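Local atomic coordinates of penicillin binding protein 2X (Streptococcus thermophilus, PDB entry 5U47), a protein that probably cross-links the peptides of adjacent glycan strands during septal cell-wall synthesis, as a transpeptidase that beta-lactam antibiotics inactivate. Residues I323-D327 against V328-D332; I412-T415 against Q416-L420; K459-K463 against Q464-E468; M300-S303 against A304-N308. The protein carries 1 engineered substitution. One frame throughout, in Å; residues are numbered along the deposited sequence.

All four contacts are local and belong to the transpeptidase domain, and they illustrate how short-range chemistry follows position in the fold. Contact 1 is a surface hairpin, joined by backbone bonds with a polar outer face and an aliphatic inner one. Contacts 2 and 3 both start helices, and the same capping bond recurs in each. In buried contact 2 a glutamine closes the cap reciprocally and apolar packing backs it, whereas partly buried contact 3 has alanine there and a looser apolar support. Contact 4, also buried, lies within one helix, whose i to i+4 bonds need no cap there. Contacts 3 and 4 touch, with centres about 8 Å apart, and so join helices 297-308 and 463-478.

Contact 1. Residues I323-D327 against V328-D332; sequences IKVGD and VEIND
I323 and I330 face each other as an antiparallel hydrogen-bonded pair, with I330 N to I323 O at 2.8 Å and the return bond from I323 N to I330 O at 2.9 Å. A second such pair closes the ladder at its far end, where V325 N gives to V328 O at 3.0 Å. There, at the turn end, V328 N meets V325 O at the same length, but from 44° above the carbonyl plane. Between the two pairs, K324 and E329 form a non-hydrogen-bonded pair, and K324 CA comes within 3.4 Å of V328 O in a CA-H...O contact.

Apolar packing occupies the face that carries I323, V325, V328 and I330. CG2 of I323 lies alongside I330 CB at 3.7 Å, while I330 CD1 slants toward V325 CG2. This face rests on helices 356-366 and 400-405, where I330 meets T360 and V328 meets V401.

The face that carries K324 and E329 is polar and exposed. Their side chains cross at about a right angle, and a bend of the glutamate at chi2 (78°) sets OE1 beside the lysine's methylenes, 3.6 Å from K324 CG. K324 NZ stays 4.6 Å from E329 OE1, beyond a salt bridge. G326 and D327 supply the two corner residues, G326 at positive phi, of a type II' turn, the classic connection of a tight two-residue beta hairpin.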
loop_
_atom_site.group_PDB
_atom_site.type_symbol
_atom_site.label_atom_id
_atom_site.label_comp_id
_atom_site.label_asym_id
_atom_site.label_seq_id
_atom_site.Cartn_x
_atom_site.Cartn_y
_atom_site.Cartn_z
ATOM N N ILE A 323 -24.296 -30.019 4.269
ATOM C CA ILE A 323 -25.199 -29.261 5.111
ATOM C C ILE A 323 -25.973 -28.316 4.216
ATOM O O ILE A 323 -25.417 -27.746 3.276
ATOM C CB ILE A 323 -24.465 -28.522 6.258
ATOM C CG1 ILE A 323 -25.478 -27.862 7.197
ATOM C CG2 ILE A 323 -23.479 -27.487 5.731
ATOM C CD1 ILE A 323 -24.871 -27.353 8.483
ATOM N N LYS A 324 -27.257 -28.155 4.514
ATOM C CA LYS A 324 -28.135 -27.348 3.683
ATOM C C LYS A 324 -28.513 -26.049 4.397
ATOM O O LYS A 324 -28.913 -26.068 5.551
ATOM C CB LYS A 324 -29.382 -28.162 3.353
ATOM C CG LYS A 324 -29.960 -27.904 1.973
ATOM C CD LYS A 324 -31.180 -28.788 1.726
ATOM C CE LYS A 324 -31.511 -28.913 0.241
ATOM N NZ LYS A 324 -31.583 -27.595 -0.457
ATOM N N VAL A 325 -28.352 -24.929 3.704
ATOM C CA VAL A 325 -28.714 -23.619 4.233
ATOM C C VAL A 325 -29.612 -22.969 3.198
ATOM O O VAL A 325 -29.181 -22.722 2.069
ATOM C CB VAL A 325 -27.485 -22.735 4.487
ATOM C CG1 VAL A 325 -27.919 -21.343 4.933
ATOM C CG2 VAL A 325 -26.587 -23.388 5.523
ATOM N N GLY A 326 -30.849 -22.682 3.591
ATOM C CA GLY A 326 -31.833 -22.130 2.674
ATOM C C GLY A 326 -32.110 -23.200 1.632
ATOM O O GLY A 326 -32.495 -24.316 1.980
ATOM N N ASP A 327 -31.859 -22.860 0.368
ATOM C CA ASP A 327 -32.041 -23.766 -0.757
ATOM C C ASP A 327 -30.682 -24.102 -1.384
ATOM O O ASP A 327 -30.620 -24.509 -2.539
ATOM C CB ASP A 327 -32.968 -23.118 -1.801
ATOM C CG ASP A 327 -34.358 -22.782 -1.242
ATOM O OD1 ASP A 327 -34.931 -23.598 -0.482
ATOM O OD2 ASP A 327 -34.895 -21.707 -1.590
ATOM N N VAL A 328 -29.604 -23.946 -0.611
ATOM C CA VAL A 328 -28.234 -24.177 -1.095
ATOM C C VAL A 328 -27.567 -25.337 -0.347
ATOM O O VAL A 328 -27.726 -25.468 0.861
ATOM C CB VAL A 328 -27.389 -22.891 -0.953
ATOM C CG1 VAL A 328 -25.928 -23.129 -1.338
ATOM C CG2 VAL A 328 -28.001 -21.779 -1.799
ATOM N N GLU A 329 -26.811 -26.155 -1.084
ATOM C CA GLU A 329 -26.125 -27.339 -0.554
ATOM C C GLU A 329 -24.637 -27.043 -0.360
ATOM O O GLU A 329 -23.968 -26.628 -1.298
ATOM C CB GLU A 329 -26.281 -28.498 -1.552
ATOM C CG GLU A 329 -25.766 -29.862 -1.087
ATOM C CD GLU A 329 -26.695 -30.593 -0.120
ATOM O OE1 GLU A 329 -27.846 -30.141 0.113
ATOM O OE2 GLU A 329 -26.266 -31.649 0.398
ATOM N N ILE A 330 -24.124 -27.268 0.850
ATOM C CA ILE A 330 -22.709 -27.042 1.160
ATOM C C ILE A 330 -22.024 -28.389 1.393
ATOM O O ILE A 330 -22.509 -29.211 2.156
ATOM C CB ILE A 330 -22.548 -26.119 2.391
ATOM C CG1 ILE A 330 -23.103 -24.727 2.065
ATOM C CG2 ILE A 330 -21.083 -26.041 2.826
ATOM C CD1 ILE A 330 -23.185 -23.774 3.244
ATOM N N ASN A 331 -20.888 -28.594 0.736
ATOM C CA ASN A 331 -20.129 -29.838 0.839
ATOM C C ASN A 331 -18.632 -29.584 0.982
ATOM O O ASN A 331 -18.138 -28.506 0.653
ATOM C CB ASN A 331 -20.394 -30.688 -0.402
ATOM C CG ASN A 331 -21.793 -31.273 -0.422
ATOM O OD1 ASN A 331 -22.122 -32.182 0.351
ATOM N ND2 ASN A 331 -22.616 -30.787 -1.336
ATOM N N ASP A 332 -17.913 -30.585 1.484
ATOM C CA ASP A 332 -16.460 -30.483 1.633
ATOM C C ASP A 332 -15.745 -30.777 0.314
ATOM O O ASP A 332 -16.299 -31.422 -0.583
ATOM C CB ASP A 332 -15.957 -31.384 2.768
ATOM C CG ASP A 332 -16.307 -30.829 4.153
ATOM O OD1 ASP A 332 -16.848 -29.703 4.231
ATOM O OD2 ASP A 332 -16.022 -31.503 5.168
#

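Contact 2. Residues I412-T415 against Q416-L420; sequences ISVT and QVQML
A capping box between T415 and Q418 begins helix 416-427, each residue accepting a hydrogen bond from the other's backbone. T415 OG1 takes Q418 N at 3.2 Å. The torsion that permits this places the hydroxyl between the threonine's backbone N and carbonyl carbon (chi1 59°), within range of the amide three residues on. In return T415 N gives to Q418 OE1 at 3.0 Å, the donor tilted 24° from the amide's carbonyl plane, while Q418 CG brushes T415 OG1 at 3.2 Å. OE1 also receives a bond from a water that donates as well to S413 O, tying the weakly bonded strand 412-413 to the cap. The other end of the amide is held too, since Q418 NE2 bonds I382 O and S393 O, and these partners fix the rotation of the group. Along the helix, M419 N reaches T415 O at 3.2 Å.

On another flank of the cap the packing is apolar. M419 bends at chi2 and chi3, and its chain runs across V414 at about a right angle, with CG 3.7 Å and SD 3.9 Å from V414 CG2. F380 touches both side chains. Q416 is held outside the cap, OE1 by T249 OG1 and NE2 by R285 O; with M419 and L420 it packs on Y544 of the five-stranded sheet. V414 just before the cap and M419 four places after it make a hydrophobic staple, a frequent companion of a capping box at a helix N-terminus.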
loop_
_atom_site.group_PDB
_atom_site.type_symbol
_atom_site.label_atom_id
_atom_site.label_comp_id
_atom_site.label_asym_id
_atom_site.label_seq_id
_atom_site.Cartn_x
_atom_site.Cartn_y
_atom_site.Cartn_z
ATOM N N ILE A 412 -18.902 -13.169 0.079
ATOM C CA ILE A 412 -18.362 -11.975 0.711
ATOM C C ILE A 412 -17.139 -11.541 -0.112
ATOM O O ILE A 412 -16.359 -12.379 -0.544
ATOM C CB ILE A 412 -18.000 -12.210 2.201
ATOM C CG1 ILE A 412 -17.513 -10.910 2.851
ATOM C CG2 ILE A 412 -16.936 -13.293 2.371
ATOM C CD1 ILE A 412 -17.392 -10.987 4.356
ATOM N N SER A 413 -17.007 -10.244 -0.361
ATOM C CA SER A 413 -15.898 -9.716 -1.142
ATOM C C SER A 413 -15.015 -8.854 -0.284
ATOM O O SER A 413 -15.510 -8.001 0.459
ATOM C CB SER A 413 -16.405 -8.888 -2.305
ATOM O OG SER A 413 -17.131 -9.713 -3.178
ATOM N N VAL A 414 -13.712 -9.071 -0.412
ATOM C CA VAL A 414 -12.701 -8.326 0.352
ATOM C C VAL A 414 -11.571 -7.834 -0.548
ATOM O O VAL A 414 -11.485 -8.225 -1.717
ATOM C CB VAL A 414 -12.036 -9.237 1.413
ATOM C CG1 VAL A 414 -13.076 -9.876 2.315
ATOM C CG2 VAL A 414 -11.156 -10.319 0.770
ATOM N N THR A 415 -10.714 -6.974 0.005
ATOM C CA THR A 415 -9.480 -6.580 -0.632
ATOM C C THR A 415 -8.384 -7.257 0.177
ATOM O O THR A 415 -8.595 -7.669 1.332
ATOM C CB THR A 415 -9.220 -5.064 -0.578
ATOM O OG1 THR A 415 -9.183 -4.642 0.787
ATOM C CG2 THR A 415 -10.301 -4.330 -1.288
ATOM N N GLN A 416 -7.202 -7.367 -0.419
ATOM C CA GLN A 416 -6.066 -7.982 0.258
ATOM C C GLN A 416 -5.755 -7.237 1.546
ATOM O O GLN A 416 -5.486 -7.857 2.591
ATOM C CB GLN A 416 -4.814 -7.987 -0.645
ATOM C CG GLN A 416 -3.599 -8.547 0.113
ATOM C CD GLN A 416 -2.293 -8.562 -0.635
ATOM O OE1 GLN A 416 -1.265 -8.905 -0.045
ATOM N NE2 GLN A 416 -2.297 -8.165 -1.910
ATOM N N VAL A 417 -5.789 -5.907 1.480
ATOM C CA VAL A 417 -5.452 -5.112 2.660
ATOM C C VAL A 417 -6.485 -5.300 3.800
ATOM O O VAL A 417 -6.115 -5.224 4.963
ATOM C CB VAL A 417 -5.141 -3.654 2.300
ATOM C CG1 VAL A 417 -6.407 -2.924 1.843
ATOM C CG2 VAL A 417 -4.442 -2.948 3.457
ATOM N N GLN A 418 -7.755 -5.574 3.475
ATOM C CA GLN A 418 -8.755 -5.906 4.521
ATOM C C GLN A 418 -8.396 -7.234 5.209
ATOM O O GLN A 418 -8.504 -7.374 6.439
ATOM C CB GLN A 418 -10.163 -5.961 3.948
ATOM C CG GLN A 418 -10.730 -4.595 3.624
ATOM C CD GLN A 418 -12.085 -4.669 2.974
ATOM O OE1 GLN A 418 -12.334 -5.548 2.140
ATOM N NE2 GLN A 418 -12.963 -3.724 3.318
ATOM N N MET A 419 -7.931 -8.205 4.418
ATOM C CA MET A 419 -7.500 -9.462 4.997
ATOM C C MET A 419 -6.291 -9.253 5.901
ATOM O O MET A 419 -6.233 -9.800 6.993
ATOM C CB MET A 419 -7.191 -10.507 3.914
ATOM C CG MET A 419 -8.418 -10.942 3.110
ATOM S SD MET A 419 -9.747 -11.649 4.115
ATOM C CE MET A 419 -8.978 -13.119 4.780
ATOM N N LEU A 420 -5.321 -8.461 5.448
ATOM C CA LEU A 420 -4.126 -8.196 6.255
ATOM C C LEU A 420 -4.496 -7.560 7.589
ATOM O O LEU A 420 -3.964 -7.942 8.626
ATOM C CB LEU A 420 -3.126 -7.304 5.497
ATOM C CG LEU A 420 -2.532 -7.908 4.198
ATOM C CD1 LEU A 420 -1.638 -6.880 3.509
ATOM C CD2 LEU A 420 -1.733 -9.178 4.483
HETATM O O HOH W 1 -14.804 -6.608 2.829
#

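Contact 3. Residues K459-K463 against Q464-E468; sequences KPVSK and QAASE
S467 N gives K463 O a bond of 2.9 Å, the shortest to pass between residues 459-463 and 464-468, and S467 CB sits close over the same oxygen at 3.3 Å. One residue earlier, A466 N reaches S462 O at 3.0 Å, in the ordinary alpha-helical pattern. A465 N, in the first turn, is met by the N-cap serine instead of by a carbonyl four residues back: S462 OG accepts from A465 N at 3.0 Å, nearly straight at 162°. With chi1 of S462 at 70°, OG stays close to the main chain and comes to 3.4 Å from A465 CB. With alanine at the third helical position, no side chain returns the bond to the cap as a capping box would.

Apolar support is modest, V461 CB lying 4.1 Å from A465 CB and V461 CG2 slightly farther from A466 CB. Along one turn Q464 and E468 are linked. Q464 NE2 points in the plane of its amide to E468 OE1 at 3.0 Å and meets the carboxylate from 39° above its plane.

Helix 463-478 thus starts against helix 297-308, where V461 and A465 pack on S303 and I306 and S462 N is bound by N307 OD1, while Y374 of helix 368-377 also packs on V461.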
loop_
_atom_site.group_PDB
_atom_site.type_symbol
_atom_site.label_atom_id
_atom_site.label_comp_id
_atom_site.label_asym_id
_atom_site.label_seq_id
_atom_site.Cartn_x
_atom_site.Cartn_y
_atom_site.Cartn_z
ATOM N N LYS A 459 -10.555 -4.437 18.618
ATOM C CA LYS A 459 -10.259 -5.685 19.299
ATOM C C LYS A 459 -11.411 -6.660 19.055
ATOM O O LYS A 459 -12.341 -6.756 19.862
ATOM C CB LYS A 459 -10.013 -5.447 20.791
ATOM C CG LYS A 459 -9.573 -6.732 21.464
ATOM C CD LYS A 459 -8.951 -6.542 22.819
ATOM C CE LYS A 459 -8.455 -7.883 23.333
ATOM N NZ LYS A 459 -8.191 -7.800 24.788
ATOM N N PRO A 460 -11.365 -7.367 17.921
ATOM C CA PRO A 460 -12.453 -8.273 17.589
ATOM C C PRO A 460 -12.581 -9.506 18.495
ATOM O O PRO A 460 -13.697 -9.956 18.721
ATOM C CB PRO A 460 -12.160 -8.696 16.145
ATOM C CG PRO A 460 -10.903 -8.066 15.742
ATOM C CD PRO A 460 -10.419 -7.158 16.808
ATOM N N VAL A 461 -11.461 -10.026 19.010
ATOM C CA VAL A 461 -11.474 -11.224 19.866
ATOM C C VAL A 461 -10.487 -11.074 21.014
ATOM O O VAL A 461 -9.646 -10.182 21.014
ATOM C CB VAL A 461 -11.147 -12.512 19.057
ATOM C CG1 VAL A 461 -12.172 -12.732 17.952
ATOM C CG2 VAL A 461 -9.747 -12.456 18.469
ATOM N N SER A 462 -10.616 -11.940 22.009
ATOM C CA SER A 462 -9.736 -11.913 23.161
ATOM C C SER A 462 -8.339 -12.433 22.813
ATOM O O SER A 462 -8.118 -13.065 21.772
ATOM C CB SER A 462 -10.311 -12.781 24.274
ATOM O OG SER A 462 -10.234 -14.163 23.932
ATOM N N LYS A 463 -7.410 -12.164 23.709
ATOM C CA LYS A 463 -6.037 -12.645 23.593
ATOM C C LYS A 463 -6.028 -14.184 23.567
ATOM O O LYS A 463 -5.300 -14.809 22.772
ATOM C CB LYS A 463 -5.247 -12.137 24.796
ATOM C CG LYS A 463 -3.856 -12.712 24.977
ATOM C CD LYS A 463 -3.217 -12.075 26.206
ATOM C CE LYS A 463 -1.922 -12.749 26.599
ATOM N NZ LYS A 463 -0.916 -12.669 25.525
ATOM N N GLN A 464 -6.834 -14.780 24.447
ATOM C CA GLN A 464 -6.912 -16.235 24.534
ATOM C C GLN A 464 -7.479 -16.837 23.238
ATOM O O GLN A 464 -6.958 -17.834 22.738
ATOM C CB GLN A 464 -7.732 -16.667 25.760
ATOM C CG GLN A 464 -7.788 -18.172 25.966
ATOM C CD GLN A 464 -8.590 -18.581 27.187
ATOM O OE1 GLN A 464 -8.983 -17.745 27.998
ATOM N NE2 GLN A 464 -8.840 -19.880 27.320
ATOM N N ALA A 465 -8.529 -16.231 22.689
ATOM C CA ALA A 465 -9.113 -16.725 21.425
ATOM C C ALA A 465 -8.106 -16.662 20.268
ATOM O O ALA A 465 -7.994 -17.604 19.470
ATOM C CB ALA A 465 -10.369 -15.950 21.071
ATOM N N ALA A 466 -7.364 -15.558 20.190
ATOM C CA ALA A 466 -6.346 -15.398 19.160
ATOM C C ALA A 466 -5.251 -16.462 19.309
ATOM O O ALA A 466 -4.845 -17.074 18.345
ATOM C CB ALA A 466 -5.737 -14.011 19.233
ATOM N N SER A 467 -4.786 -16.656 20.536
ATOM C CA SER A 467 -3.738 -17.613 20.826
ATOM C C SER A 467 -4.154 -19.052 20.498
ATOM O O SER A 467 -3.376 -19.828 19.922
ATOM C CB SER A 467 -3.374 -17.509 22.306
ATOM O OG SER A 467 -2.533 -18.576 22.697
ATOM N N GLU A 468 -5.375 -19.413 20.888
ATOM C CA GLU A 468 -5.902 -20.747 20.592
ATOM C C GLU A 468 -6.084 -20.948 19.093
ATOM O O GLU A 468 -5.785 -22.025 18.569
ATOM C CB GLU A 468 -7.184 -21.033 21.388
ATOM C CG GLU A 468 -6.887 -21.157 22.872
ATOM C CD GLU A 468 -8.111 -21.438 23.724
ATOM O OE1 GLU A 468 -7.970 -21.493 24.977
ATOM O OE2 GLU A 468 -9.211 -21.604 23.153
#

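Contact 4. Residues M300-S303 against A304-N308; sequences MLLS and AAINN
M300 O takes two donors in alpha helix 297-308, A304 N at 3.0 Å and S303 OG at 2.7 Å, both from the same face of its carbonyl plane. This is the helix whose start probably carries the SxxK motif of penicillin-binding transpeptidases. The hydroxyl reaches M300 O because chi1 of S303 (70°) folds OG back toward the preceding turn. OG also bonds Y378 OH, so this buried hydroxyl has two partners.

The i to i+4 ladder continues along the helix. A305 N gives to L301 O at 3.0 Å in the carbonyl plane, whereas I306 N to L302 O and N307 N to S303 O are tilted from theirs, the latter 2.9 Å long. N308 N continues the series to A304 O. Both ends of the N307 amide are held, ND2 by Y374 OH and OD1 by the amide N of S462, and N308 ND2 is bonded to S310 OG.

Apolar contact within the helix is slight, for its side chains mostly face other elements: L301 meets M359 and W371, A304 packs on W371, and I306 leans on Y472 of helix 463-478. The exception is an oblique crossing one turn apart, where L302 CG touches I306 CD1 at 4.0 Å and I306 CG1 rests 3.3 Å from L302 O.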
loop_
_atom_site.group_PDB
_atom_site.type_symbol
_atom_site.label_atom_id
_atom_site.label_comp_id
_atom_site.label_asym_id
_atom_site.label_seq_id
_atom_site.Cartn_x
_atom_site.Cartn_y
_atom_site.Cartn_z
ATOM N N MET A 300 -10.791 -16.186 10.844
ATOM C CA MET A 300 -11.686 -15.258 11.536
ATOM C C MET A 300 -12.843 -16.031 12.177
ATOM O O MET A 300 -13.193 -15.774 13.331
ATOM C CB MET A 300 -12.256 -14.203 10.587
ATOM C CG MET A 300 -11.343 -13.060 10.165
ATOM S SD MET A 300 -9.836 -13.453 9.252
ATOM C CE MET A 300 -8.679 -13.611 10.579
ATOM N N LEU A 301 -13.420 -16.973 11.423
ATOM C CA LEU A 301 -14.544 -17.787 11.907
ATOM C C LEU A 301 -14.204 -18.529 13.169
ATOM O O LEU A 301 -14.941 -18.466 14.140
ATOM C CB LEU A 301 -14.981 -18.822 10.880
ATOM C CG LEU A 301 -16.127 -19.705 11.439
ATOM C CD1 LEU A 301 -17.441 -18.943 11.434
ATOM C CD2 LEU A 301 -16.267 -20.970 10.669
ATOM N N LEU A 302 -13.101 -19.268 13.129
ATOM C CA LEU A 302 -12.636 -20.029 14.267
ATOM C C LEU A 302 -12.379 -19.141 15.476
ATOM O O LEU A 302 -12.749 -19.514 16.590
ATOM C CB LEU A 302 -11.361 -20.797 13.918
ATOM C CG LEU A 302 -10.752 -21.647 15.038
ATOM C CD1 LEU A 302 -11.721 -22.720 15.494
ATOM C CD2 LEU A 302 -9.456 -22.283 14.582
ATOM N N SER A 303 -11.759 -17.975 15.260
ATOM C CA SER A 303 -11.474 -17.063 16.379
ATOM C C SER A 303 -12.763 -16.592 17.040
ATOM O O SER A 303 -12.809 -16.431 18.258
ATOM C CB SER A 303 -10.646 -15.847 15.952
ATOM O OG SER A 303 -11.380 -14.944 15.143
ATOM N N ALA A 304 -13.787 -16.355 16.221
ATOM C CA ALA A 304 -15.095 -15.910 16.707
ATOM C C ALA A 304 -15.786 -17.021 17.502
ATOM O O ALA A 304 -16.365 -16.776 18.564
ATOM C CB ALA A 304 -15.970 -15.466 15.546
ATOM N N ALA A 305 -15.723 -18.241 16.978
ATOM C CA ALA A 305 -16.313 -19.386 17.663
ATOM C C ALA A 305 -15.664 -19.577 19.027
ATOM O O ALA A 305 -16.358 -19.846 20.017
ATOM C CB ALA A 305 -16.167 -20.650 16.828
ATOM N N ILE A 306 -14.341 -19.438 19.089
ATOM C CA ILE A 306 -13.628 -19.598 20.362
ATOM C C ILE A 306 -13.998 -18.461 21.307
ATOM O O ILE A 306 -14.293 -18.699 22.487
ATOM C CB ILE A 306 -12.104 -19.690 20.161
ATOM C CG1 ILE A 306 -11.769 -20.992 19.410
ATOM C CG2 ILE A 306 -11.385 -19.645 21.510
ATOM C CD1 ILE A 306 -10.331 -21.099 18.945
ATOM N N ASN A 307 -14.006 -17.238 20.778
ATOM C CA ASN A 307 -14.351 -16.049 21.562
ATOM C C ASN A 307 -15.824 -16.069 22.057
ATOM O O ASN A 307 -16.120 -15.550 23.120
ATOM C CB ASN A 307 -14.120 -14.772 20.760
ATOM C CG ASN A 307 -13.967 -13.564 21.652
ATOM O OD1 ASN A 307 -13.010 -13.478 22.421
ATOM N ND2 ASN A 307 -14.892 -12.620 21.554
ATOM N N ASN A 308 -16.720 -16.651 21.261
ATOM C CA ASN A 308 -18.149 -16.740 21.593
ATOM C C ASN A 308 -18.418 -17.800 22.659
ATOM O O ASN A 308 -19.490 -17.815 23.248
ATOM C CB ASN A 308 -18.954 -17.102 20.332
ATOM C CG ASN A 308 -20.448 -16.921 20.504
ATOM O OD1 ASN A 308 -20.909 -15.870 20.943
ATOM N ND2 ASN A 308 -21.226 -17.944 20.114
#